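Local coordinates for protein magnesium-protoporphyrin O-methyltransferase (Synechocystis sp., PDB 4QDJ) that transfers a methyl group from S-adenosylmethionine to magnesium protoporphyrin IX, forming its 13-monomethyl ester in chlorophyll biosynthesis, at residues L121-D135 with H151-S163. Sequence-based numbering, arbitrary orientation.
Sequences LAQLGGKYDTVICLD and HLASLADRRLILS. With SAM (S-adenosylmethionine), chain B.
Leu121 CD1 lies 4.0 Å from Leu152 CD2, while Leu121 N donates to N1 of the SAM adenine. In the 3-10 turn 121-123 the Ala122 carbonyl oxygen lies over one face of the His151 ring. The His151 side chain, with CG anti to the backbone N (chi1 -176°), extends toward the turn and donates from NE2 to a lone pair of Leu124 O at 2.8 Å. Tyr128 N bonds to Leu155 O, and Tyr128 O receives Asp157 N. A beta bulge then shifts the register by one residue, and Asp129 O accepts both Arg158 N and Arg159 N. Arg158 grips the Asp129 carboxylate side-on, NE to OD2 (3.0 Å) almost straight and NH2 to OD1. Thr130 OG1 donates to the same OD1 and accepts NE (2.9 Å) and NH2 of Arg159 in the guanidinium plane; Arg159 NH1 also forms salt bridges to Asp58 and Glu226. With an alanine at Asp129, Arg158 is likely to lose its counter-charge and the Thr130 hydroxyl its acceptor. Val131 sets CG2 against Ala156 CB (3.7 Å), while its CG1 touches both Leu152 CD2 and Leu160 CD1. Four parallel-ladder bonds run from Val131 N to Arg159 O through Ser163 N to Cys133 O. Just past the strand, Leu134 O accepts the SAM amino group, and Ser163 OG donates to Asp135 OD1 (2.8 Å) from above the carboxylate plane; Asp135 OD2 bonds Tyr220. Strands 130-133 and 159-164 with helix 142-155 form a beta-alpha-beta unit of the Rossmann-like methyltransferase fold; strand 65-69 lies beside 130-133, antiparallel strand 221-229 beside 159-164, and helix 35-58 packs against Ile132 and Ile161.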
loop_
_atom_site.group_PDB
_atom_site.type_symbol
_atom_site.label_atom_id
_atom_site.label_comp_id
_atom_site.label_asym_id
_atom_site.label_seq_id
_atom_site.Cartn_x
_atom_site.Cartn_y
_atom_site.Cartn_z
ATOM N N LEU A 121 7.322 2.581 -7.378
ATOM C CA LEU A 121 6.138 3.435 -7.455
ATOM C C LEU A 121 6.455 4.830 -7.992
ATOM O O LEU A 121 5.590 5.493 -8.565
ATOM C CB LEU A 121 5.413 3.509 -6.104
ATOM C CG LEU A 121 6.109 4.108 -4.879
ATOM C CD1 LEU A 121 5.984 5.630 -4.838
ATOM C CD2 LEU A 121 5.535 3.491 -3.613
ATOM N N ALA A 122 7.701 5.262 -7.821
ATOM C CA ALA A 122 8.131 6.566 -8.316
ATOM C C ALA A 122 8.220 6.601 -9.841
ATOM O O ALA A 122 8.384 7.666 -10.435
ATOM C CB ALA A 122 9.465 6.957 -7.697
ATOM N N GLN A 123 8.106 5.437 -10.472
ATOM C CA GLN A 123 8.196 5.346 -11.926
ATOM C C GLN A 123 6.839 5.097 -12.582
ATOM O O GLN A 123 6.743 4.983 -13.804
ATOM C CB GLN A 123 9.190 4.254 -12.336
ATOM C CG GLN A 123 10.607 4.501 -11.844
ATOM C CD GLN A 123 11.198 5.786 -12.392
ATOM O OE1 GLN A 123 11.034 6.106 -13.571
ATOM N NE2 GLN A 123 11.885 6.533 -11.536
ATOM N N LEU A 124 5.790 5.018 -11.768
ATOM C CA LEU A 124 4.444 4.794 -12.284
ATOM C C LEU A 124 3.954 5.979 -13.104
ATOM O O LEU A 124 4.280 7.131 -12.810
ATOM C CB LEU A 124 3.468 4.526 -11.139
ATOM C CG LEU A 124 3.656 3.232 -10.346
ATOM C CD1 LEU A 124 2.698 3.198 -9.169
ATOM C CD2 LEU A 124 3.454 2.019 -11.240
ATOM N N GLY A 125 3.165 5.688 -14.132
ATOM C CA GLY A 125 2.567 6.721 -14.956
ATOM C C GLY A 125 1.065 6.544 -15.049
ATOM O O GLY A 125 0.485 5.727 -14.335
ATOM N N GLY A 126 0.431 7.311 -15.928
ATOM C CA GLY A 126 -1.003 7.212 -16.122
ATOM C C GLY A 126 -1.801 7.951 -15.067
ATOM O O GLY A 126 -1.238 8.628 -14.206
ATOM N N LYS A 127 -3.122 7.820 -15.138
ATOM C CA LYS A 127 -4.019 8.512 -14.219
ATOM C C LYS A 127 -5.083 7.567 -13.668
ATOM O O LYS A 127 -5.610 6.718 -14.390
ATOM C CB LYS A 127 -4.687 9.700 -14.917
ATOM C CG LYS A 127 -3.722 10.777 -15.399
ATOM C CD LYS A 127 -3.060 11.501 -14.236
ATOM C CE LYS A 127 -2.184 12.647 -14.723
ATOM N NZ LYS A 127 -1.071 12.171 -15.588
ATOM N N TYR A 128 -5.395 7.728 -12.386
ATOM C CA TYR A 128 -6.367 6.884 -11.701
ATOM C C TYR A 128 -7.335 7.754 -10.920
ATOM O O TYR A 128 -6.993 8.868 -10.530
ATOM C CB TYR A 128 -5.651 5.957 -10.719
ATOM C CG TYR A 128 -4.644 5.037 -11.357
ATOM C CD1 TYR A 128 -3.331 5.442 -11.561
ATOM C CD2 TYR A 128 -5.004 3.756 -11.753
ATOM C CE1 TYR A 128 -2.409 4.598 -12.150
ATOM C CE2 TYR A 128 -4.093 2.908 -12.339
ATOM C CZ TYR A 128 -2.797 3.330 -12.534
ATOM O OH TYR A 128 -1.891 2.478 -13.120
ATOM N N ASP A 129 -8.540 7.250 -10.678
ATOM C CA ASP A 129 -9.450 7.939 -9.773
ATOM C C ASP A 129 -8.854 7.934 -8.374
ATOM O O ASP A 129 -8.753 8.973 -7.722
ATOM C CB ASP A 129 -10.823 7.268 -9.740
ATOM C CG ASP A 129 -11.750 7.898 -8.711
ATOM O OD1 ASP A 129 -11.703 7.493 -7.528
ATOM O OD2 ASP A 129 -12.522 8.805 -9.082
ATOM N N THR A 130 -8.455 6.747 -7.927
ATOM C CA THR A 130 -7.967 6.555 -6.570
ATOM C C THR A 130 -6.604 5.873 -6.569
ATOM O O THR A 130 -6.402 4.861 -7.239
ATOM C CB THR A 130 -8.970 5.714 -5.748
ATOM O OG1 THR A 130 -10.177 6.464 -5.563
ATOM C CG2 THR A 130 -8.396 5.349 -4.389
ATOM N N VAL A 131 -5.668 6.451 -5.825
ATOM C CA VAL A 131 -4.353 5.856 -5.642
ATOM C C VAL A 131 -4.193 5.501 -4.169
ATOM O O VAL A 131 -4.515 6.305 -3.293
ATOM C CB VAL A 131 -3.232 6.818 -6.087
ATOM C CG1 VAL A 131 -1.863 6.203 -5.839
ATOM C CG2 VAL A 131 -3.400 7.174 -7.557
ATOM N N ILE A 132 -3.723 4.289 -3.899
ATOM C CA ILE A 132 -3.595 3.810 -2.528
ATOM C C ILE A 132 -2.182 3.307 -2.255
ATOM O O ILE A 132 -1.605 2.582 -3.063
ATOM C CB ILE A 132 -4.601 2.676 -2.231
ATOM C CG1 ILE A 132 -6.019 3.096 -2.627
ATOM C CG2 ILE A 132 -4.548 2.282 -0.757
ATOM C CD1 ILE A 132 -7.049 2.000 -2.448
ATOM N N CYS A 133 -1.630 3.696 -1.112
ATOM C CA CYS A 133 -0.298 3.261 -0.716
ATOM C C CYS A 133 -0.298 2.941 0.774
ATOM O O CYS A 133 -0.200 3.841 1.609
ATOM C CB CYS A 133 0.723 4.352 -1.037
ATOM S SG CYS A 133 2.441 3.884 -0.782
ATOM N N LEU A 134 -0.422 1.655 1.101
ATOM C CA LEU A 134 -0.546 1.219 2.490
ATOM C C LEU A 134 0.722 0.563 3.014
ATOM O O LEU A 134 1.254 -0.356 2.392
ATOM C CB LEU A 134 -1.701 0.228 2.646
ATOM C CG LEU A 134 -3.109 0.674 2.259
ATOM C CD1 LEU A 134 -4.115 -0.409 2.622
ATOM C CD2 LEU A 134 -3.464 1.995 2.928
ATOM N N ASP A 135 1.184 1.035 4.170
ATOM C CA ASP A 135 2.317 0.438 4.878
ATOM C C ASP A 135 3.564 0.300 4.006
ATOM O O ASP A 135 4.286 -0.697 4.085
ATOM C CB ASP A 135 1.933 -0.918 5.483
ATOM C CG ASP A 135 0.854 -0.806 6.553
ATOM O OD1 ASP A 135 0.479 0.328 6.925
ATOM O OD2 ASP A 135 0.385 -1.861 7.034
ATOM N N HIS A 151 4.662 12.209 -6.038
ATOM C CA HIS A 151 4.524 11.472 -7.287
ATOM C C HIS A 151 3.189 10.737 -7.352
ATOM O O HIS A 151 2.511 10.760 -8.377
ATOM C CB HIS A 151 5.665 10.481 -7.497
ATOM C CG HIS A 151 5.596 9.775 -8.813
ATOM N ND1 HIS A 151 5.963 10.379 -9.997
ATOM C CD2 HIS A 151 5.168 8.534 -9.141
ATOM C CE1 HIS A 151 5.784 9.531 -10.994
ATOM N NE2 HIS A 151 5.299 8.405 -10.502
ATOM N N LEU A 152 2.822 10.082 -6.256
ATOM C CA LEU A 152 1.548 9.377 -6.189
ATOM C C LEU A 152 0.385 10.339 -6.396
ATOM O O LEU A 152 -0.595 10.010 -7.069
ATOM C CB LEU A 152 1.406 8.647 -4.852
ATOM C CG LEU A 152 2.360 7.472 -4.632
ATOM C CD1 LEU A 152 2.186 6.905 -3.235
ATOM C CD2 LEU A 152 2.134 6.392 -5.682
ATOM N N ALA A 153 0.506 11.534 -5.824
ATOM C CA ALA A 153 -0.520 12.559 -5.970
ATOM C C ALA A 153 -0.721 12.929 -7.436
ATOM O O ALA A 153 -1.842 13.186 -7.869
ATOM C CB ALA A 153 -0.166 13.791 -5.149
ATOM N N SER A 154 0.369 12.933 -8.202
ATOM C CA SER A 154 0.303 13.292 -9.616
ATOM C C SER A 154 -0.439 12.243 -10.441
ATOM O O SER A 154 -0.842 12.506 -11.574
ATOM C CB SER A 154 1.706 13.519 -10.189
ATOM O OG SER A 154 2.385 12.292 -10.403
ATOM N N LEU A 155 -0.615 11.054 -9.873
ATOM C CA LEU A 155 -1.321 9.979 -10.561
ATOM C C LEU A 155 -2.799 9.967 -10.198
ATOM O O LEU A 155 -3.603 9.316 -10.864
ATOM C CB LEU A 155 -0.708 8.622 -10.203
ATOM C CG LEU A 155 0.812 8.482 -10.307
ATOM C CD1 LEU A 155 1.236 7.078 -9.897
ATOM C CD2 LEU A 155 1.294 8.809 -11.713
ATOM N N ALA A 156 -3.153 10.685 -9.137
ATOM C CA ALA A 156 -4.508 10.634 -8.594
ATOM C C ALA A 156 -5.391 11.769 -9.095
ATOM O O ALA A 156 -5.189 12.930 -8.738
ATOM C CB ALA A 156 -4.464 10.637 -7.071
ATOM N N ASP A 157 -6.380 11.424 -9.914
ATOM C CA ASP A 157 -7.347 12.404 -10.396
ATOM C C ASP A 157 -8.192 12.959 -9.254
ATOM O O ASP A 157 -8.555 14.136 -9.258
ATOM C CB ASP A 157 -8.266 11.789 -11.452
ATOM C CG ASP A 157 -7.572 11.575 -12.782
ATOM O OD1 ASP A 157 -6.548 12.243 -13.038
ATOM O OD2 ASP A 157 -8.060 10.744 -13.577
ATOM N N ARG A 158 -8.508 12.113 -8.278
ATOM C CA ARG A 158 -9.440 12.510 -7.229
ATOM C C ARG A 158 -8.986 12.194 -5.805
ATOM O O ARG A 158 -9.139 13.019 -4.905
ATOM C CB ARG A 158 -10.816 11.885 -7.477
ATOM C CG ARG A 158 -11.911 12.443 -6.582
ATOM C CD ARG A 158 -13.255 11.809 -6.896
ATOM N NE ARG A 158 -13.236 10.370 -6.657
ATOM C CZ ARG A 158 -13.539 9.802 -5.494
ATOM N NH1 ARG A 158 -13.889 10.553 -4.458
ATOM N NH2 ARG A 158 -13.493 8.484 -5.367
ATOM N N ARG A 159 -8.430 11.006 -5.594
ATOM C CA ARG A 159 -8.221 10.533 -4.232
ATOM C C ARG A 159 -6.903 9.792 -4.015
ATOM O O ARG A 159 -6.488 8.978 -4.839
ATOM C CB ARG A 159 -9.402 9.655 -3.803
ATOM C CG ARG A 159 -9.234 8.996 -2.446
ATOM C CD ARG A 159 -10.520 8.339 -1.984
ATOM N NE ARG A 159 -11.038 7.387 -2.962
ATOM C CZ ARG A 159 -12.147 6.674 -2.795
ATOM N NH1 ARG A 159 -12.859 6.804 -1.683
ATOM N NH2 ARG A 159 -12.547 5.834 -3.741
ATOM N N LEU A 160 -6.255 10.094 -2.893
ATOM C CA LEU A 160 -5.045 9.404 -2.472
ATOM C C LEU A 160 -5.232 8.901 -1.043
ATOM O O LEU A 160 -5.555 9.675 -0.145
ATOM C CB LEU A 160 -3.843 10.349 -2.550
ATOM C CG LEU A 160 -2.478 9.821 -2.096
ATOM C CD1 LEU A 160 -2.097 8.556 -2.854
ATOM C CD2 LEU A 160 -1.414 10.897 -2.273
ATOM N N ILE A 161 -5.051 7.600 -0.840
ATOM C CA ILE A 161 -5.153 7.018 0.492
ATOM C C ILE A 161 -3.787 6.496 0.921
ATOM O O ILE A 161 -3.147 5.754 0.180
ATOM C CB ILE A 161 -6.187 5.878 0.528
ATOM C CG1 ILE A 161 -7.589 6.435 0.271
ATOM C CG2 ILE A 161 -6.142 5.148 1.864
ATOM C CD1 ILE A 161 -8.627 5.370 -0.003
ATOM N N LEU A 162 -3.343 6.904 2.107
ATOM C CA LEU A 162 -2.031 6.520 2.618
ATOM C C LEU A 162 -2.142 5.967 4.028
ATOM O O LEU A 162 -3.031 6.352 4.784
ATOM C CB LEU A 162 -1.097 7.732 2.672
ATOM C CG LEU A 162 -0.862 8.584 1.429
ATOM C CD1 LEU A 162 -0.022 9.799 1.793
ATOM C CD2 LEU A 162 -0.188 7.767 0.339
ATOM N N SER A 163 -1.227 5.075 4.390
ATOM C CA SER A 163 -1.060 4.712 5.790
ATOM C C SER A 163 0.412 4.791 6.180
ATOM O O SER A 163 1.300 4.585 5.352
ATOM C CB SER A 163 -1.648 3.331 6.099
ATOM O OG SER A 163 -0.875 2.295 5.527
HETATM N N SAM B . 0.752 -2.417 0.651
HETATM C CA SAM B . 0.834 -3.852 0.913
HETATM C C SAM B . -0.125 -4.253 2.026
HETATM O O SAM B . -0.471 -3.440 2.884
HETATM O OXT SAM B . -0.576 -5.398 2.086
HETATM C CB SAM B . 2.260 -4.303 1.231
HETATM C CG SAM B . 2.946 -3.649 2.430
HETATM S SD SAM B . 4.593 -4.350 2.737
HETATM C CE SAM B . 4.884 -3.867 4.458
HETATM C "C5'" SAM B . 5.632 -3.131 1.905
HETATM C "C4'" SAM B . 5.718 -3.394 0.409
HETATM O "O4'" SAM B . 6.106 -2.200 -0.236
HETATM C "C3'" SAM B . 6.750 -4.454 0.046
HETATM O "O3'" SAM B . 6.136 -5.436 -0.754
HETATM C "C2'" SAM B . 7.786 -3.709 -0.771
HETATM O "O2'" SAM B . 8.310 -4.499 -1.816
HETATM C "C1'" SAM B . 6.984 -2.526 -1.286
HETATM N N9 SAM B . 7.809 -1.364 -1.642
HETATM C C8 SAM B . 8.816 -0.799 -0.907
HETATM N N7 SAM B . 9.307 0.250 -1.605
HETATM C C5 SAM B . 8.624 0.358 -2.767
HETATM C C6 SAM B . 8.717 1.241 -3.831
HETATM N N6 SAM B . 9.623 2.215 -3.818
HETATM N N1 SAM B . 7.865 1.095 -4.904
HETATM C C2 SAM B . 6.925 0.084 -4.917
HETATM N N3 SAM B . 6.840 -0.793 -3.857
HETATM C C4 SAM B . 7.676 -0.651 -2.800
HETATM O O HOH W 1 2.389 3.907 2.969
#